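Local structure of geranyltranstransferase (Thermotoga neapolitana, 4WK5) at residues R58-D70 / G276-K288. The protein probably acts as a magnesium-dependent prenyltransferase of the FPP/GGPP synthase family, working in isoprene biosynthesis. Residues are numbered along the deposited sequence; the frame is centred on the assembly and turned at random.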
# COMPACT_ATOMS: atom_id res chain seq x y z
N ARG A 58 -4.14 -20.69 2.13
CA ARG A 58 -2.74 -20.27 2.26
C ARG A 58 -1.85 -20.83 1.15
O ARG A 58 -0.68 -21.10 1.38
CB ARG A 58 -2.15 -20.69 3.62
CG ARG A 58 -2.98 -20.31 4.85
CD ARG A 58 -3.25 -18.80 4.93
NE ARG A 58 -3.83 -18.46 6.23
CZ ARG A 58 -4.54 -17.36 6.48
NH1 ARG A 58 -4.76 -16.46 5.52
NH2 ARG A 58 -5.02 -17.16 7.70
N ILE A 59 -2.38 -20.98 -0.06
CA ILE A 59 -1.59 -21.57 -1.15
C ILE A 59 -0.33 -20.76 -1.46
O ILE A 59 0.75 -21.32 -1.65
CB ILE A 59 -2.45 -21.71 -2.41
CG1 ILE A 59 -3.59 -22.71 -2.16
CG2 ILE A 59 -1.61 -22.15 -3.59
CD1 ILE A 59 -3.13 -24.03 -1.55
N ARG A 60 -0.45 -19.44 -1.49
CA ARG A 60 0.69 -18.61 -1.86
C ARG A 60 1.83 -18.68 -0.85
O ARG A 60 2.98 -18.91 -1.24
CB ARG A 60 0.24 -17.16 -2.09
CG ARG A 60 -0.63 -16.99 -3.32
CD ARG A 60 -1.41 -15.66 -3.29
NE ARG A 60 -2.38 -15.59 -4.40
CZ ARG A 60 -3.59 -16.12 -4.36
NH1 ARG A 60 -4.01 -16.76 -3.28
NH2 ARG A 60 -4.40 -16.01 -5.42
N PRO A 61 1.55 -18.48 0.46
CA PRO A 61 2.70 -18.57 1.37
C PRO A 61 3.26 -19.99 1.44
O PRO A 61 4.47 -20.17 1.62
CB PRO A 61 2.12 -18.14 2.73
CG PRO A 61 0.63 -18.28 2.60
CD PRO A 61 0.34 -17.98 1.15
N LEU A 62 2.40 -21.00 1.31
CA LEU A 62 2.89 -22.37 1.27
C LEU A 62 3.82 -22.59 0.09
O LEU A 62 4.83 -23.28 0.21
CB LEU A 62 1.73 -23.37 1.22
CG LEU A 62 1.00 -23.62 2.54
CD1 LEU A 62 -0.31 -24.36 2.27
CD2 LEU A 62 1.88 -24.42 3.49
N LEU A 63 3.50 -21.99 -1.06
CA LEU A 63 4.37 -22.09 -2.23
C LEU A 63 5.73 -21.43 -1.98
O LEU A 63 6.77 -21.99 -2.34
CB LEU A 63 3.68 -21.47 -3.45
CG LEU A 63 4.34 -21.52 -4.81
CD1 LEU A 63 4.49 -22.98 -5.27
CD2 LEU A 63 3.48 -20.72 -5.79
N VAL A 64 5.74 -20.26 -1.34
CA VAL A 64 7.00 -19.62 -0.98
C VAL A 64 7.85 -20.57 -0.11
O VAL A 64 9.05 -20.75 -0.35
CB VAL A 64 6.77 -18.30 -0.24
CG1 VAL A 64 8.10 -17.74 0.27
CG2 VAL A 64 6.06 -17.30 -1.17
N LEU A 65 7.22 -21.19 0.89
CA LEU A 65 7.96 -22.10 1.76
C LEU A 65 8.45 -23.35 1.05
O LEU A 65 9.55 -23.82 1.32
CB LEU A 65 7.10 -22.50 2.97
CG LEU A 65 6.78 -21.36 3.95
CD1 LEU A 65 6.13 -21.92 5.21
CD2 LEU A 65 8.03 -20.57 4.29
N THR A 66 7.64 -23.91 0.15
CA THR A 66 8.06 -25.15 -0.50
C THR A 66 9.16 -24.89 -1.53
O THR A 66 10.11 -25.66 -1.61
CB THR A 66 6.88 -25.89 -1.17
OG1 THR A 66 6.46 -25.19 -2.35
CG2 THR A 66 5.72 -26.05 -0.17
N VAL A 67 9.04 -23.81 -2.29
CA VAL A 67 10.06 -23.47 -3.27
C VAL A 67 11.37 -23.15 -2.54
O VAL A 67 12.45 -23.61 -2.91
CB VAL A 67 9.66 -22.27 -4.15
CG1 VAL A 67 10.83 -21.81 -5.00
CG2 VAL A 67 8.46 -22.64 -5.04
N GLY A 68 11.26 -22.35 -1.48
CA GLY A 68 12.43 -22.01 -0.69
C GLY A 68 13.10 -23.21 -0.06
O GLY A 68 14.33 -23.30 -0.03
N GLU A 69 12.31 -24.15 0.43
CA GLU A 69 12.89 -25.35 1.03
C GLU A 69 13.57 -26.19 -0.05
O GLU A 69 14.64 -26.77 0.18
CB GLU A 69 11.85 -26.18 1.76
CG GLU A 69 12.47 -27.30 2.60
CD GLU A 69 11.44 -28.14 3.33
OE1 GLU A 69 10.24 -27.93 3.09
OE2 GLU A 69 11.84 -29.02 4.13
N ASP A 70 12.98 -26.23 -1.24
CA ASP A 70 13.56 -26.99 -2.35
C ASP A 70 14.94 -26.47 -2.76
O ASP A 70 15.78 -27.25 -3.20
CB ASP A 70 12.63 -26.97 -3.57
CG ASP A 70 11.57 -28.06 -3.52
OD1 ASP A 70 11.77 -29.08 -2.82
OD2 ASP A 70 10.54 -27.91 -4.21
N GLY A 276 14.18 -30.68 -10.17
CA GLY A 276 14.35 -31.29 -8.86
C GLY A 276 13.71 -30.48 -7.74
O GLY A 276 14.14 -30.55 -6.59
N LEU A 277 12.67 -29.72 -8.07
CA LEU A 277 11.91 -28.94 -7.08
C LEU A 277 10.82 -29.86 -6.53
O LEU A 277 9.63 -29.66 -6.77
CB LEU A 277 11.34 -27.65 -7.70
CG LEU A 277 12.27 -26.44 -7.86
CD1 LEU A 277 13.63 -26.79 -8.36
CD2 LEU A 277 11.64 -25.40 -8.77
N HIS A 278 11.26 -30.89 -5.79
CA HIS A 278 10.43 -32.03 -5.38
C HIS A 278 9.22 -31.69 -4.55
O HIS A 278 8.11 -32.16 -4.82
CB HIS A 278 11.26 -33.04 -4.56
CG HIS A 278 12.42 -33.62 -5.30
ND1 HIS A 278 13.69 -33.68 -4.76
CD2 HIS A 278 12.51 -34.19 -6.53
CE1 HIS A 278 14.51 -34.25 -5.63
NE2 HIS A 278 13.81 -34.57 -6.71
N ARG A 279 9.44 -30.91 -3.50
CA ARG A 279 8.37 -30.53 -2.59
C ARG A 279 7.34 -29.70 -3.31
O ARG A 279 6.14 -29.86 -3.10
CB ARG A 279 8.93 -29.78 -1.39
CG ARG A 279 9.99 -30.56 -0.64
CD ARG A 279 10.58 -29.74 0.48
NE ARG A 279 11.29 -30.57 1.44
CZ ARG A 279 12.56 -30.94 1.32
NH1 ARG A 279 13.25 -30.55 0.26
NH2 ARG A 279 13.13 -31.70 2.24
N THR A 280 7.81 -28.81 -4.18
CA THR A 280 6.93 -27.92 -4.90
C THR A 280 6.08 -28.71 -5.90
O THR A 280 4.88 -28.50 -6.03
CB THR A 280 7.72 -26.81 -5.61
OG1 THR A 280 8.52 -26.12 -4.64
CG2 THR A 280 6.79 -25.83 -6.27
N PHE A 281 6.73 -29.64 -6.59
CA PHE A 281 6.04 -30.54 -7.51
C PHE A 281 4.94 -31.33 -6.80
O PHE A 281 3.80 -31.36 -7.26
CB PHE A 281 7.06 -31.50 -8.13
CG PHE A 281 6.45 -32.55 -9.00
CD1 PHE A 281 6.08 -32.27 -10.30
CD2 PHE A 281 6.26 -33.84 -8.52
CE1 PHE A 281 5.53 -33.24 -11.11
CE2 PHE A 281 5.71 -34.82 -9.32
CZ PHE A 281 5.35 -34.52 -10.61
N ASP A 282 5.30 -31.95 -5.68
CA ASP A 282 4.33 -32.74 -4.92
C ASP A 282 3.17 -31.87 -4.43
O ASP A 282 2.01 -32.26 -4.54
CB ASP A 282 5.01 -33.42 -3.73
CG ASP A 282 5.96 -34.52 -4.15
OD1 ASP A 282 5.82 -35.06 -5.28
OD2 ASP A 282 6.85 -34.86 -3.35
N PHE A 283 3.50 -30.68 -3.91
CA PHE A 283 2.49 -29.73 -3.43
C PHE A 283 1.51 -29.37 -4.54
O PHE A 283 0.29 -29.48 -4.37
CB PHE A 283 3.19 -28.47 -2.87
CG PHE A 283 2.26 -27.37 -2.45
CD1 PHE A 283 1.21 -27.61 -1.57
CD2 PHE A 283 2.44 -26.08 -2.92
CE1 PHE A 283 0.36 -26.58 -1.18
CE2 PHE A 283 1.59 -25.05 -2.53
CZ PHE A 283 0.55 -25.31 -1.67
N LEU A 284 2.04 -28.98 -5.69
CA LEU A 284 1.16 -28.53 -6.77
C LEU A 284 0.46 -29.69 -7.47
O LEU A 284 -0.62 -29.52 -8.03
CB LEU A 284 1.94 -27.68 -7.77
CG LEU A 284 2.47 -26.38 -7.17
CD1 LEU A 284 3.10 -25.51 -8.24
CD2 LEU A 284 1.37 -25.61 -6.43
N ARG A 285 1.08 -30.87 -7.44
CA ARG A 285 0.44 -32.06 -7.99
C ARG A 285 -0.79 -32.43 -7.18
O ARG A 285 -1.85 -32.71 -7.74
CB ARG A 285 1.42 -33.23 -8.04
CG ARG A 285 0.93 -34.42 -8.84
CD ARG A 285 1.85 -35.60 -8.66
NE ARG A 285 2.18 -35.79 -7.24
CZ ARG A 285 3.02 -36.71 -6.78
NH1 ARG A 285 3.62 -37.54 -7.62
NH2 ARG A 285 3.24 -36.80 -5.48
N ASN A 286 -0.65 -32.43 -5.86
CA ASN A 286 -1.78 -32.75 -4.99
C ASN A 286 -2.82 -31.64 -4.97
O ASN A 286 -3.99 -31.88 -4.67
CB ASN A 286 -1.30 -33.04 -3.56
CG ASN A 286 -0.44 -34.29 -3.48
OD1 ASN A 286 0.63 -34.28 -2.88
ND2 ASN A 286 -0.91 -35.37 -4.09
N LEU A 287 -2.39 -30.44 -5.32
CA LEU A 287 -3.29 -29.29 -5.38
C LEU A 287 -4.25 -29.38 -6.57
O LEU A 287 -5.39 -28.94 -6.47
CB LEU A 287 -2.47 -27.99 -5.44
CG LEU A 287 -3.12 -26.62 -5.23
CD1 LEU A 287 -2.03 -25.62 -4.88
CD2 LEU A 287 -3.88 -26.13 -6.45
N LYS A 288 -3.79 -29.95 -7.68
CA LYS A 288 -4.62 -30.02 -8.89
C LYS A 288 -5.86 -30.90 -8.69
O LYS A 288 -6.90 -30.66 -9.30
CB LYS A 288 -3.82 -30.52 -10.09
CG LYS A 288 -4.56 -30.30 -11.41
CD LYS A 288 -3.76 -30.77 -12.61
CE LYS A 288 -4.60 -30.72 -13.88
NZ LYS A 288 -5.58 -31.84 -13.96
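Two helices of the all-helical isoprenoid synthase fold, 59-70 and the C-terminal 278-289, pack roughly antiparallel, the axes of 59-70 and 278-288 at 149°, and the D70 carboxylate accepts first-turn amides at the N-terminal end of the second. D70 OD1 accepts R279 N through its syn lone pair at 3.0 Å, while OD2 is gripped twice, by T280 N on the syn side (2.9 Å) and by T280 OG1 on the anti side (2.7 Å), both tilted out of the carboxylate plane, the hydroxyl more so. With an alanine at D70, the amides of R279 and T280 would probably lose their shared acceptor and the T280 hydroxyl be set free to turn. Beside it, the E69 carboxylate stacks over one face of the R279 guanidinium, planes 25° apart, and pairs with it through charge alone; OE1 also forms a salt bridge with K24. T280 is a knob among L63, T66, V67 and D70, its CG2 lying 3.8 Å from L63 CD1. One turn on, F283, its CG anti to the backbone N (chi1 175°), sends its ring between I59, L62, L63 and T66, with CZ 3.7 Å from L62 CB. I59 CG2 and L287 CD1 meet tip to tip at 3.7 Å. Around the pair, L62 rests on helix 23-36, L63 on helix 175-201, and L277 and L287 on helix 248-274.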